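Local atomic coordinates of phosphoribosylaminoimidazole-succinocarboxamide synthase (Pyrococcus horikoshii, PDB entry 4O7T), a protein that catalyses the ATP-driven joining of L-aspartate to 5-amino-1-(5-phosphoribosyl)imidazole-4-carboxylate, giving SAICAR in de novo purine biosynthesis. Residues Val91-Val96 with Leu171-Leu176; Trp47-Leu52 with Ile192-Cys197; Arg206-Asp211 with Ile221-Glu226; Thr32-Thr37 with Phe213-Gly218. All coordinates share one frame; numbering follows the deposited sequence.

Following the chain from the N terminus, contact 4 opens first at 32-37, contact 2 at helix segment 47-52 and contact 1 at 91-96. They close in reverse order: 171-176 completes contact 1, 192-197 completes contact 2 and 213-218 completes contact 4, so contact 1 lies within the span of contact 2, and both within that of contact 4. Contact 3 starts at 206-211, before contact 4 closes, and ends at 221-226, so these two cross. Contact 1 joins two sheet strands, contact 2 sets a loop on helix 45-62, contact 3 sets another on helix 220-232, and contact 4 brings a hairpin to helix 211-214. Contacts 1 and 2 meet at TMP, contacts 3 and 4 at aspartate.

Contact 1 of 4, residues Val91-Val96 with Leu171-Leu176; sequences VVRNVV and LVDFKL. With TMP (thymidine-5'-phosphate), chain B.
V92 and F174 form an antiparallel hydrogen-bonded pair: V92 N gives to F174 O at 3.0 Å, and F174 N returns the bond to V92 O. The chain then turns a corner at N94, where V172 O takes two N-H groups, N94 N at 2.8 Å and V95 N on a lone pair in the carbonyl plane. N94 ND2 lies above the carbonyl plane of L171, 2.9 Å from L171 O, and also bonds to N157 OD1 of helix 143-165.

On the side of the sheet turned to that helix, V92 CB stands over one face of the F174 ring, 4.0 Å from its centroid, in a CH-pi contact. With F174 CG set between its own backbone N and carbonyl carbon (chi1 63°), the ring lies alongside V92. Past the corner, V95 CB packs on V172 CG1.

Strands 84-93 and 169-180 are neighbours in an antiparallel sheet whose other face, bearing V91, R93, D173 and K175, holds the bound TMP, consistent with a site for the ribotide substrate.

R93 NH1 and NH2 donate to separate phosphate oxygens, NH2 lying 2.7 Å from O3P, while D173 OD1 accepts from the sugar O3' at 2.6 Å. R93 NH2 and D173 OD2 are 3.4 Å apart, a salt bridge of charge alone, because the oxygen lies well out of the guanidinium plane. D173 OD2 also pairs with R198, and a water links it to R93 NE.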
# COMPACT_ATOMS: atom_id res chain seq x y z
N VAL A 91 -9.52 3.77 -4.76
CA VAL A 91 -10.59 3.40 -3.86
C VAL A 91 -10.69 4.43 -2.75
O VAL A 91 -9.70 4.75 -2.06
CB VAL A 91 -10.40 1.96 -3.29
CG1 VAL A 91 -11.47 1.65 -2.24
CG2 VAL A 91 -10.42 0.92 -4.40
N VAL A 92 -11.90 4.97 -2.56
CA VAL A 92 -12.16 5.88 -1.45
C VAL A 92 -13.06 5.18 -0.42
O VAL A 92 -14.04 4.52 -0.79
CB VAL A 92 -12.82 7.20 -1.92
CG1 VAL A 92 -12.93 8.17 -0.75
CG2 VAL A 92 -12.03 7.82 -3.07
N ARG A 93 -12.70 5.30 0.86
CA ARG A 93 -13.37 4.54 1.92
C ARG A 93 -13.77 5.45 3.10
O ARG A 93 -12.94 6.20 3.62
CB ARG A 93 -12.46 3.39 2.39
CG ARG A 93 -11.64 2.72 1.27
CD ARG A 93 -10.80 1.52 1.73
NE ARG A 93 -11.64 0.34 1.91
CZ ARG A 93 -11.59 -0.79 1.20
NH1 ARG A 93 -10.67 -0.97 0.24
NH2 ARG A 93 -12.47 -1.75 1.47
N ASN A 94 -15.04 5.37 3.49
CA ASN A 94 -15.61 6.16 4.59
C ASN A 94 -15.91 5.31 5.82
O ASN A 94 -15.77 5.77 6.95
CB ASN A 94 -16.90 6.86 4.13
CG ASN A 94 -16.66 7.79 2.95
OD1 ASN A 94 -15.79 8.66 3.01
ND2 ASN A 94 -17.43 7.60 1.87
N VAL A 95 -16.33 4.07 5.57
CA VAL A 95 -16.76 3.14 6.61
C VAL A 95 -15.99 1.84 6.38
O VAL A 95 -15.83 1.42 5.23
CB VAL A 95 -18.30 2.91 6.49
CG1 VAL A 95 -18.75 1.75 7.36
CG2 VAL A 95 -19.05 4.19 6.86
N VAL A 96 -15.47 1.23 7.45
CA VAL A 96 -14.70 -0.02 7.32
C VAL A 96 -15.55 -1.17 6.77
O VAL A 96 -16.63 -1.50 7.30
CB VAL A 96 -14.02 -0.45 8.64
CG1 VAL A 96 -13.31 -1.78 8.47
CG2 VAL A 96 -13.04 0.60 9.11
N LEU A 171 -22.70 5.92 1.79
CA LEU A 171 -21.63 5.55 0.86
C LEU A 171 -20.45 5.02 1.67
O LEU A 171 -19.69 5.77 2.28
CB LEU A 171 -21.23 6.75 -0.01
CG LEU A 171 -20.09 6.51 -1.01
CD1 LEU A 171 -20.45 5.46 -2.06
CD2 LEU A 171 -19.73 7.83 -1.67
N VAL A 172 -20.31 3.70 1.68
CA VAL A 172 -19.35 3.01 2.53
C VAL A 172 -17.93 3.15 1.95
O VAL A 172 -16.99 3.59 2.64
CB VAL A 172 -19.79 1.54 2.69
CG1 VAL A 172 -18.68 0.64 3.25
CG2 VAL A 172 -21.05 1.49 3.54
N ASP A 173 -17.79 2.79 0.67
CA ASP A 173 -16.53 2.88 -0.08
C ASP A 173 -16.86 2.75 -1.56
O ASP A 173 -18.00 2.44 -1.89
CB ASP A 173 -15.47 1.85 0.39
CG ASP A 173 -15.94 0.39 0.27
OD1 ASP A 173 -16.64 0.03 -0.68
OD2 ASP A 173 -15.58 -0.43 1.14
N PHE A 174 -15.89 3.01 -2.44
CA PHE A 174 -16.13 2.90 -3.89
C PHE A 174 -14.85 2.97 -4.68
O PHE A 174 -13.84 3.46 -4.20
CB PHE A 174 -17.13 3.98 -4.40
CG PHE A 174 -16.64 5.40 -4.24
CD1 PHE A 174 -16.01 6.06 -5.30
CD2 PHE A 174 -16.81 6.08 -3.04
CE1 PHE A 174 -15.56 7.36 -5.16
CE2 PHE A 174 -16.36 7.39 -2.89
CZ PHE A 174 -15.73 8.03 -3.96
N LYS A 175 -14.90 2.49 -5.92
CA LYS A 175 -13.73 2.44 -6.78
C LYS A 175 -13.92 3.35 -8.00
O LYS A 175 -14.96 3.30 -8.68
CB LYS A 175 -13.45 1.00 -7.23
CG LYS A 175 -12.17 0.82 -8.05
CD LYS A 175 -12.38 0.97 -9.57
CE LYS A 175 -13.15 -0.23 -10.17
NZ LYS A 175 -13.60 0.03 -11.57
N LEU A 176 -12.89 4.16 -8.28
CA LEU A 176 -12.86 4.99 -9.48
C LEU A 176 -11.69 4.65 -10.40
O LEU A 176 -10.66 4.10 -9.97
CB LEU A 176 -12.73 6.47 -9.12
CG LEU A 176 -13.76 7.09 -8.19
CD1 LEU A 176 -13.38 8.55 -7.93
CD2 LEU A 176 -15.18 6.97 -8.76
P TMP B . -12.41 -4.00 -1.41
O1P TMP B . -12.53 -5.31 -2.11
O2P TMP B . -11.01 -3.42 -1.50
O3P TMP B . -13.07 -3.90 -0.06
O5' TMP B . -13.32 -3.06 -2.34
C5' TMP B . -13.45 -1.65 -2.12
C4' TMP B . -14.46 -1.05 -3.09
O4' TMP B . -13.95 -1.08 -4.43
C3' TMP B . -15.80 -1.80 -3.13
O3' TMP B . -16.82 -0.82 -3.15
C2' TMP B . -15.89 -2.48 -4.46
C1' TMP B . -14.84 -1.78 -5.32
N1 TMP B . -14.10 -2.75 -6.15
C2 TMP B . -14.28 -2.73 -7.56
O2 TMP B . -15.07 -1.91 -8.07
N3 TMP B . -13.62 -3.59 -8.36
C4 TMP B . -12.78 -4.50 -7.84
O4 TMP B . -12.18 -5.32 -8.57
C5 TMP B . -12.56 -4.55 -6.36
C5M TMP B . -11.62 -5.55 -5.73
C6 TMP B . -13.26 -3.64 -5.58
O HOH W 1 -14.17 0.24 3.23

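Contact 2 of 4, residues Trp47-Leu52 with Ile192-Cys197; sequences WLNAQL and ISPDTC. With TMP (thymidine-5'-phosphate), chain B.
N49 OD1 is buried against S193 and P194 with no polar partner anywhere in the model; carbon surrounds it instead, P194 CD at 3.4 Å and S193 CB at 3.5 Å. The other half of the same amide faces charge. N49 ND2 stands 3.2 Å from both OD1 and OD2 of D195, with the amide and carboxylate planes 80° apart. That carboxylate is already well engaged, since OD1 pairs with K45 and OD2 is hydrogen-bonded to the Y224 hydroxyl, so its rotation is probably fixed from outside this contact. One turn further along the helix, L52 CD1 reaches P194 CD at 3.7 Å, the two side chains crossing at about a right angle.

The loop keeps its shape by its own bonds. S193 OG, folded back between backbone N and carbonyl carbon (chi1 70°), accepts from D195 N at 3.1 Å and closes an ST turn; it is also hydrogen-bonded to E191. In the reverse sense, S193 N donates to T196 OG1. Beyond this turn T196 CA comes within 3.4 Å of TMP O2. The arrangement is a connection between strands 186-188 and 197-201, shaped by an ST turn, backed by helix 45-62 and bordering the site occupied by TMP.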
# COMPACT_ATOMS: atom_id res chain seq x y z
N TRP A 47 -28.60 -2.85 -17.61
CA TRP A 47 -29.46 -1.67 -17.69
C TRP A 47 -29.38 -0.80 -16.45
O TRP A 47 -29.24 0.41 -16.55
CB TRP A 47 -30.90 -2.07 -17.97
CG TRP A 47 -31.77 -0.90 -18.37
CD1 TRP A 47 -32.03 -0.44 -19.66
CD2 TRP A 47 -32.51 0.00 -17.47
NE1 TRP A 47 -32.86 0.66 -19.63
CE2 TRP A 47 -33.19 0.98 -18.35
CE3 TRP A 47 -32.68 0.10 -16.09
CZ2 TRP A 47 -33.99 1.99 -17.83
CZ3 TRP A 47 -33.48 1.13 -15.59
CH2 TRP A 47 -34.13 2.05 -16.44
N LEU A 48 -29.48 -1.43 -15.29
CA LEU A 48 -29.39 -0.72 -14.02
C LEU A 48 -28.05 0.00 -13.87
O LEU A 48 -28.01 1.19 -13.54
CB LEU A 48 -29.61 -1.68 -12.85
CG LEU A 48 -31.07 -2.11 -12.66
CD1 LEU A 48 -31.16 -3.43 -11.91
CD2 LEU A 48 -31.87 -1.02 -11.97
N ASN A 49 -26.96 -0.71 -14.12
CA ASN A 49 -25.61 -0.15 -13.98
C ASN A 49 -25.37 1.00 -14.97
O ASN A 49 -24.79 2.03 -14.59
CB ASN A 49 -24.55 -1.26 -14.10
CG ASN A 49 -24.45 -2.11 -12.85
OD1 ASN A 49 -25.06 -1.81 -11.83
ND2 ASN A 49 -23.67 -3.17 -12.92
N ALA A 50 -25.84 0.83 -16.21
CA ALA A 50 -25.76 1.89 -17.22
C ALA A 50 -26.45 3.17 -16.75
O ALA A 50 -25.85 4.25 -16.73
CB ALA A 50 -26.34 1.42 -18.55
N GLN A 51 -27.71 3.04 -16.35
CA GLN A 51 -28.51 4.18 -15.94
C GLN A 51 -27.90 4.87 -14.74
O GLN A 51 -27.84 6.09 -14.69
CB GLN A 51 -29.94 3.75 -15.60
CG GLN A 51 -30.68 3.04 -16.73
CD GLN A 51 -30.72 3.84 -18.00
OE1 GLN A 51 -31.11 5.01 -18.00
NE2 GLN A 51 -30.32 3.22 -19.11
N LEU A 52 -27.47 4.07 -13.76
CA LEU A 52 -26.95 4.65 -12.53
C LEU A 52 -25.62 5.38 -12.77
O LEU A 52 -25.39 6.43 -12.15
CB LEU A 52 -26.83 3.59 -11.44
CG LEU A 52 -28.20 3.16 -10.89
CD1 LEU A 52 -28.09 1.86 -10.10
CD2 LEU A 52 -28.84 4.26 -10.06
N ILE A 192 -19.59 4.12 -12.46
CA ILE A 192 -19.94 4.26 -11.05
C ILE A 192 -21.32 3.63 -10.87
O ILE A 192 -22.31 4.18 -11.30
CB ILE A 192 -19.97 5.73 -10.56
CG1 ILE A 192 -18.68 6.47 -10.93
CG2 ILE A 192 -20.19 5.77 -9.05
CD1 ILE A 192 -18.73 7.97 -10.66
N SER A 193 -21.36 2.46 -10.23
CA SER A 193 -22.58 1.67 -10.13
C SER A 193 -22.53 0.86 -8.83
O SER A 193 -21.51 0.87 -8.14
CB SER A 193 -22.66 0.72 -11.33
OG SER A 193 -21.67 -0.30 -11.23
N PRO A 194 -23.62 0.12 -8.51
CA PRO A 194 -23.56 -0.76 -7.33
C PRO A 194 -22.56 -1.91 -7.48
O PRO A 194 -22.32 -2.61 -6.49
CB PRO A 194 -25.00 -1.30 -7.22
CG PRO A 194 -25.84 -0.29 -7.94
CD PRO A 194 -24.97 0.15 -9.09
N ASP A 195 -22.01 -2.11 -8.69
CA ASP A 195 -20.86 -3.02 -8.89
C ASP A 195 -19.57 -2.46 -8.29
O ASP A 195 -18.72 -3.22 -7.81
CB ASP A 195 -20.58 -3.30 -10.39
CG ASP A 195 -21.48 -4.39 -10.97
OD1 ASP A 195 -21.17 -4.93 -12.05
OD2 ASP A 195 -22.51 -4.72 -10.35
N THR A 196 -19.42 -1.14 -8.31
CA THR A 196 -18.15 -0.50 -7.96
C THR A 196 -18.20 0.38 -6.70
O THR A 196 -17.22 1.09 -6.39
CB THR A 196 -17.58 0.29 -9.17
OG1 THR A 196 -18.52 1.28 -9.57
CG2 THR A 196 -17.32 -0.66 -10.34
N CYS A 197 -19.32 0.31 -5.98
CA CYS A 197 -19.51 1.03 -4.71
C CYS A 197 -20.12 0.10 -3.67
O CYS A 197 -20.76 -0.90 -4.01
CB CYS A 197 -20.48 2.22 -4.86
SG CYS A 197 -20.18 3.38 -6.22
P TMP B . -12.41 -4.00 -1.41
O1P TMP B . -12.53 -5.31 -2.11
O2P TMP B . -11.01 -3.42 -1.50
O3P TMP B . -13.07 -3.90 -0.06
O5' TMP B . -13.32 -3.06 -2.34
C5' TMP B . -13.45 -1.65 -2.12
C4' TMP B . -14.46 -1.05 -3.09
O4' TMP B . -13.95 -1.08 -4.43
C3' TMP B . -15.80 -1.80 -3.13
O3' TMP B . -16.82 -0.82 -3.15
C2' TMP B . -15.89 -2.48 -4.46
C1' TMP B . -14.84 -1.78 -5.32
N1 TMP B . -14.10 -2.75 -6.15
C2 TMP B . -14.28 -2.73 -7.56
O2 TMP B . -15.07 -1.91 -8.07
N3 TMP B . -13.62 -3.59 -8.36
C4 TMP B . -12.78 -4.50 -7.84
O4 TMP B . -12.18 -5.32 -8.57
C5 TMP B . -12.56 -4.55 -6.36
C5M TMP B . -11.62 -5.55 -5.73
C6 TMP B . -13.26 -3.64 -5.58

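Contact 3 of 4, residues Arg206-Asp211 with Ile221-Glu226; sequences RSLDKD and IEAYKE. With ASP (aspartic acid), chain D.
R206 and E226 supply the charged part of the contact, approaching from opposite directions near the surface. R206 NH2 donates to E226 OE2 at 2.7 Å; the oxygen lies close to the guanidinium plane and is met on its syn side, although the two flat groups are turned 53° apart. E226 reaches out fully extended, its CG anti to the backbone N (chi1 -166°).

Among the apolar contacts, L208 CD2 lies 4.3 Å from A223 CB and 3.7 Å from E226 OE2. The Y224 ring passes along the backbone of the loop, with Y224 CE1 at 3.6 Å from D209 C and D209 O in the plane at the ring edge. Y224 OH rests on K210 CB at 3.4 Å, but finds its polar partner in D195.

Within the loop D209 OD2 uses its anti lone pair to cap D211 N at 2.8 Å, ahead of helix 211-214; the extended K210 reaches outward, NZ donating to O of the bound aspartate and to T32 O. Helix 220-232 touches both this loop, bonded to strand 197-201 through L208 and F199, and helix 45-62, where Y224 meets L48 and N49.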
# COMPACT_ATOMS: atom_id res chain seq x y z
N ARG A 206 -27.95 -2.47 5.84
CA ARG A 206 -27.89 -3.60 4.90
C ARG A 206 -27.43 -3.17 3.50
O ARG A 206 -27.68 -2.04 3.06
CB ARG A 206 -29.21 -4.38 4.86
CG ARG A 206 -30.31 -3.76 4.02
CD ARG A 206 -31.50 -4.70 3.88
NE ARG A 206 -32.59 -4.04 3.17
CZ ARG A 206 -32.82 -4.14 1.86
NH1 ARG A 206 -32.04 -4.89 1.09
NH2 ARG A 206 -33.83 -3.48 1.32
N SER A 207 -26.78 -4.10 2.80
CA SER A 207 -26.13 -3.84 1.52
C SER A 207 -27.12 -3.69 0.39
O SER A 207 -27.98 -4.56 0.20
CB SER A 207 -25.17 -4.97 1.18
OG SER A 207 -24.13 -5.06 2.13
N LEU A 208 -26.98 -2.61 -0.37
CA LEU A 208 -27.72 -2.44 -1.61
C LEU A 208 -26.73 -2.34 -2.80
O LEU A 208 -26.68 -1.35 -3.52
CB LEU A 208 -28.65 -1.22 -1.50
CG LEU A 208 -29.66 -1.27 -0.34
CD1 LEU A 208 -30.35 0.08 -0.13
CD2 LEU A 208 -30.70 -2.37 -0.57
N ASP A 209 -25.94 -3.41 -2.98
CA ASP A 209 -24.80 -3.38 -3.89
C ASP A 209 -24.32 -4.80 -4.22
O ASP A 209 -24.97 -5.79 -3.86
CB ASP A 209 -23.66 -2.55 -3.27
CG ASP A 209 -23.23 -3.08 -1.90
OD1 ASP A 209 -23.16 -2.28 -0.95
OD2 ASP A 209 -22.97 -4.30 -1.78
N LYS A 210 -23.16 -4.90 -4.88
CA LYS A 210 -22.64 -6.18 -5.34
C LYS A 210 -22.33 -7.18 -4.22
O LYS A 210 -22.22 -8.38 -4.48
CB LYS A 210 -21.41 -5.94 -6.23
CG LYS A 210 -20.87 -7.16 -6.95
CD LYS A 210 -19.89 -6.73 -8.04
CE LYS A 210 -19.00 -7.88 -8.41
NZ LYS A 210 -17.93 -7.49 -9.36
N ASP A 211 -22.21 -6.68 -2.98
CA ASP A 211 -21.97 -7.54 -1.80
C ASP A 211 -23.10 -8.55 -1.59
O ASP A 211 -22.87 -9.64 -1.06
CB ASP A 211 -21.76 -6.71 -0.53
CG ASP A 211 -20.30 -6.25 -0.33
OD1 ASP A 211 -19.38 -6.71 -1.04
OD2 ASP A 211 -20.08 -5.42 0.56
N ILE A 221 -30.66 -8.22 -8.11
CA ILE A 221 -31.56 -7.36 -8.90
C ILE A 221 -32.49 -6.52 -8.00
O ILE A 221 -32.58 -5.30 -8.18
CB ILE A 221 -32.31 -8.16 -9.99
CG1 ILE A 221 -31.34 -8.66 -11.07
CG2 ILE A 221 -33.43 -7.34 -10.62
CD1 ILE A 221 -30.72 -7.56 -11.92
N GLU A 222 -33.12 -7.16 -7.01
CA GLU A 222 -33.95 -6.43 -6.03
C GLU A 222 -33.17 -5.30 -5.34
O GLU A 222 -33.65 -4.16 -5.25
CB GLU A 222 -34.56 -7.36 -4.98
CG GLU A 222 -35.62 -8.33 -5.50
CD GLU A 222 -36.72 -7.66 -6.32
OE1 GLU A 222 -36.70 -7.79 -7.57
OE2 GLU A 222 -37.60 -7.00 -5.72
N ALA A 223 -31.96 -5.61 -4.88
CA ALA A 223 -31.10 -4.61 -4.24
C ALA A 223 -30.76 -3.44 -5.19
O ALA A 223 -30.82 -2.28 -4.79
CB ALA A 223 -29.84 -5.26 -3.69
N TYR A 224 -30.42 -3.76 -6.45
CA TYR A 224 -30.08 -2.75 -7.46
C TYR A 224 -31.31 -1.91 -7.85
O TYR A 224 -31.20 -0.69 -8.04
CB TYR A 224 -29.44 -3.39 -8.70
CG TYR A 224 -27.98 -3.85 -8.58
CD1 TYR A 224 -27.49 -4.40 -7.39
CD2 TYR A 224 -27.10 -3.77 -9.67
CE1 TYR A 224 -26.16 -4.82 -7.28
CE2 TYR A 224 -25.78 -4.19 -9.57
CZ TYR A 224 -25.32 -4.72 -8.37
OH TYR A 224 -24.02 -5.16 -8.25
N LYS A 225 -32.47 -2.56 -7.96
CA LYS A 225 -33.75 -1.86 -8.21
C LYS A 225 -34.04 -0.85 -7.09
O LYS A 225 -34.39 0.30 -7.35
CB LYS A 225 -34.93 -2.84 -8.33
CG LYS A 225 -35.03 -3.58 -9.67
N GLU A 226 -33.87 -1.30 -5.85
CA GLU A 226 -34.10 -0.47 -4.68
C GLU A 226 -33.26 0.80 -4.71
O GLU A 226 -33.78 1.89 -4.49
CB GLU A 226 -33.80 -1.25 -3.41
CG GLU A 226 -34.33 -0.59 -2.15
CD GLU A 226 -34.42 -1.55 -0.98
OE1 GLU A 226 -34.54 -1.07 0.17
OE2 GLU A 226 -34.36 -2.78 -1.20
N ASP D . -15.03 -9.54 -5.43
CA ASP D . -14.20 -8.64 -6.28
C ASP D . -15.05 -7.80 -7.24
O ASP D . -15.29 -8.20 -8.38
CB ASP D . -13.16 -9.42 -7.08
CG ASP D . -11.91 -9.71 -6.29
OD1 ASP D . -10.83 -9.81 -6.91
OD2 ASP D . -11.99 -9.83 -5.05
OXT ASP D . -15.47 -6.70 -6.90

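Contact 4 of 4, residues Thr32-Thr37 with Phe213-Gly218; sequences TAFDGT and FRFDKG. With ASP (aspartic acid), chain D.
F34 and F215 meet as an offset edge-to-face pair, the edge of F34 directed at the face of F215, with centroids 5.8 Å apart and planes at 60°. F34 CZ leads, 3.7 Å from F215 CE1, and the carbonyl R214 O lies at the same ring edge, 3.3 Å from F34 CZ. One face of F34 is covered toward its rim by A33 CB, and one face of F215 likewise by R214 CB, so each ring rests on the residue before it. The F213 ring turns its edge to the backbone of T32, and F213 CE2 approaches A33 CB obliquely at 3.9 Å. K38 makes a cation-pi contact with F213.

A33 CB also touches R214 CG, beside the course of the arginine toward the bound aspartate. R214 is extended from CG to NE and brings its guanidinium edge to the ligand: NH1 donates to OXT at 2.7 Å, while the bond from NE to the same oxygen is weak. D211 holds the other terminal nitrogen, NH2, in a salt bridge, and probably fixes the rotation of the group.

From the opposite segment the ligand is met by backbone. F34 to T37 form a type I' turn, in which F34 O accepts from both T37 N and T37 OG1, and D35 N comes to 2.9 Å from OD1 of the aspartate.

Ring and methyl contacts thus join the hairpin to the end of helix 211-214 and to F215 just after it. Aspartate is a substrate of this ligase: R214 takes OXT of its alpha-carboxylate, whose other oxygen is bonded to K210, while backbone N-H comes up to the side-chain carboxylate, consistent with recognition of a dicarboxylic amino acid.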
# COMPACT_ATOMS: atom_id res chain seq x y z
N THR A 32 -19.14 -11.05 -11.79
CA THR A 32 -18.05 -11.89 -11.27
C THR A 32 -17.52 -11.36 -9.93
O THR A 32 -17.60 -10.17 -9.65
CB THR A 32 -16.85 -12.01 -12.25
OG1 THR A 32 -16.10 -10.79 -12.23
CG2 THR A 32 -17.30 -12.30 -13.66
N ALA A 33 -16.97 -12.26 -9.13
CA ALA A 33 -16.40 -11.88 -7.85
C ALA A 33 -15.23 -12.77 -7.55
O ALA A 33 -15.01 -13.78 -8.22
CB ALA A 33 -17.43 -11.98 -6.74
N PHE A 34 -14.47 -12.38 -6.53
CA PHE A 34 -13.32 -13.14 -6.04
C PHE A 34 -12.37 -13.47 -7.19
O PHE A 34 -12.16 -14.63 -7.54
CB PHE A 34 -13.79 -14.37 -5.26
CG PHE A 34 -14.84 -14.05 -4.22
CD1 PHE A 34 -14.56 -13.15 -3.18
CD2 PHE A 34 -16.10 -14.64 -4.27
CE1 PHE A 34 -15.51 -12.85 -2.23
CE2 PHE A 34 -17.06 -14.34 -3.30
CZ PHE A 34 -16.76 -13.44 -2.28
N ASP A 35 -11.83 -12.40 -7.77
CA ASP A 35 -10.92 -12.48 -8.90
C ASP A 35 -11.52 -13.34 -10.01
O ASP A 35 -10.87 -14.25 -10.52
CB ASP A 35 -9.54 -13.02 -8.46
CG ASP A 35 -8.39 -12.12 -8.88
OD1 ASP A 35 -8.61 -11.21 -9.70
OD2 ASP A 35 -7.26 -12.32 -8.39
N GLY A 36 -12.78 -13.06 -10.34
CA GLY A 36 -13.49 -13.73 -11.43
C GLY A 36 -13.84 -15.20 -11.24
O GLY A 36 -14.33 -15.85 -12.17
N THR A 37 -13.60 -15.74 -10.04
CA THR A 37 -13.83 -17.16 -9.75
C THR A 37 -15.31 -17.52 -9.51
O THR A 37 -15.70 -18.67 -9.68
CB THR A 37 -12.96 -17.65 -8.58
OG1 THR A 37 -13.32 -16.96 -7.38
CG2 THR A 37 -11.48 -17.40 -8.86
N PHE A 213 -24.49 -10.16 -4.03
CA PHE A 213 -24.01 -11.28 -4.84
C PHE A 213 -22.74 -11.90 -4.27
O PHE A 213 -22.62 -13.12 -4.22
CB PHE A 213 -23.82 -10.86 -6.31
CG PHE A 213 -22.97 -11.81 -7.12
CD1 PHE A 213 -23.42 -13.10 -7.43
CD2 PHE A 213 -21.74 -11.41 -7.60
CE1 PHE A 213 -22.65 -13.95 -8.20
CE2 PHE A 213 -20.96 -12.26 -8.37
CZ PHE A 213 -21.42 -13.54 -8.67
N ARG A 214 -21.80 -11.07 -3.84
CA ARG A 214 -20.53 -11.57 -3.32
C ARG A 214 -20.73 -12.56 -2.16
O ARG A 214 -20.06 -13.59 -2.10
CB ARG A 214 -19.60 -10.43 -2.90
CG ARG A 214 -18.98 -9.64 -4.05
CD ARG A 214 -17.95 -8.66 -3.50
NE ARG A 214 -17.53 -7.66 -4.48
CZ ARG A 214 -17.96 -6.40 -4.52
NH1 ARG A 214 -17.51 -5.59 -5.46
NH2 ARG A 214 -18.83 -5.94 -3.62
N PHE A 215 -21.66 -12.25 -1.25
CA PHE A 215 -21.82 -13.03 -0.01
C PHE A 215 -23.22 -13.62 0.18
O PHE A 215 -23.60 -13.97 1.30
CB PHE A 215 -21.40 -12.19 1.21
CG PHE A 215 -19.99 -11.68 1.14
CD1 PHE A 215 -18.92 -12.57 1.19
CD2 PHE A 215 -19.74 -10.32 1.00
CE1 PHE A 215 -17.61 -12.11 1.10
CE2 PHE A 215 -18.44 -9.86 0.91
CZ PHE A 215 -17.37 -10.75 0.97
N ASP A 216 -23.98 -13.73 -0.91
CA ASP A 216 -25.32 -14.33 -0.91
C ASP A 216 -26.23 -13.68 0.13
O ASP A 216 -26.92 -14.37 0.89
CB ASP A 216 -25.22 -15.85 -0.71
CG ASP A 216 -24.31 -16.52 -1.73
OD1 ASP A 216 -24.34 -16.14 -2.92
OD2 ASP A 216 -23.54 -17.42 -1.34
N LYS A 217 -26.25 -12.35 0.15
CA LYS A 217 -27.03 -11.60 1.13
C LYS A 217 -28.48 -11.40 0.68
O LYS A 217 -29.26 -10.76 1.37
CB LYS A 217 -26.39 -10.23 1.38
CG LYS A 217 -25.17 -10.22 2.27
CD LYS A 217 -24.36 -8.96 1.97
CE LYS A 217 -23.41 -8.59 3.09
NZ LYS A 217 -24.09 -7.73 4.09
N GLY A 218 -28.83 -11.95 -0.48
CA GLY A 218 -30.17 -11.79 -1.04
C GLY A 218 -30.16 -11.70 -2.55
O GLY A 218 -29.19 -12.11 -3.19
N ASP D . -15.03 -9.54 -5.43
CA ASP D . -14.20 -8.64 -6.28
C ASP D . -15.05 -7.80 -7.24
O ASP D . -15.29 -8.20 -8.38
CB ASP D . -13.16 -9.42 -7.08
CG ASP D . -11.91 -9.71 -6.29
OD1 ASP D . -10.83 -9.81 -6.91
OD2 ASP D . -11.99 -9.83 -5.05
OXT ASP D . -15.47 -6.70 -6.90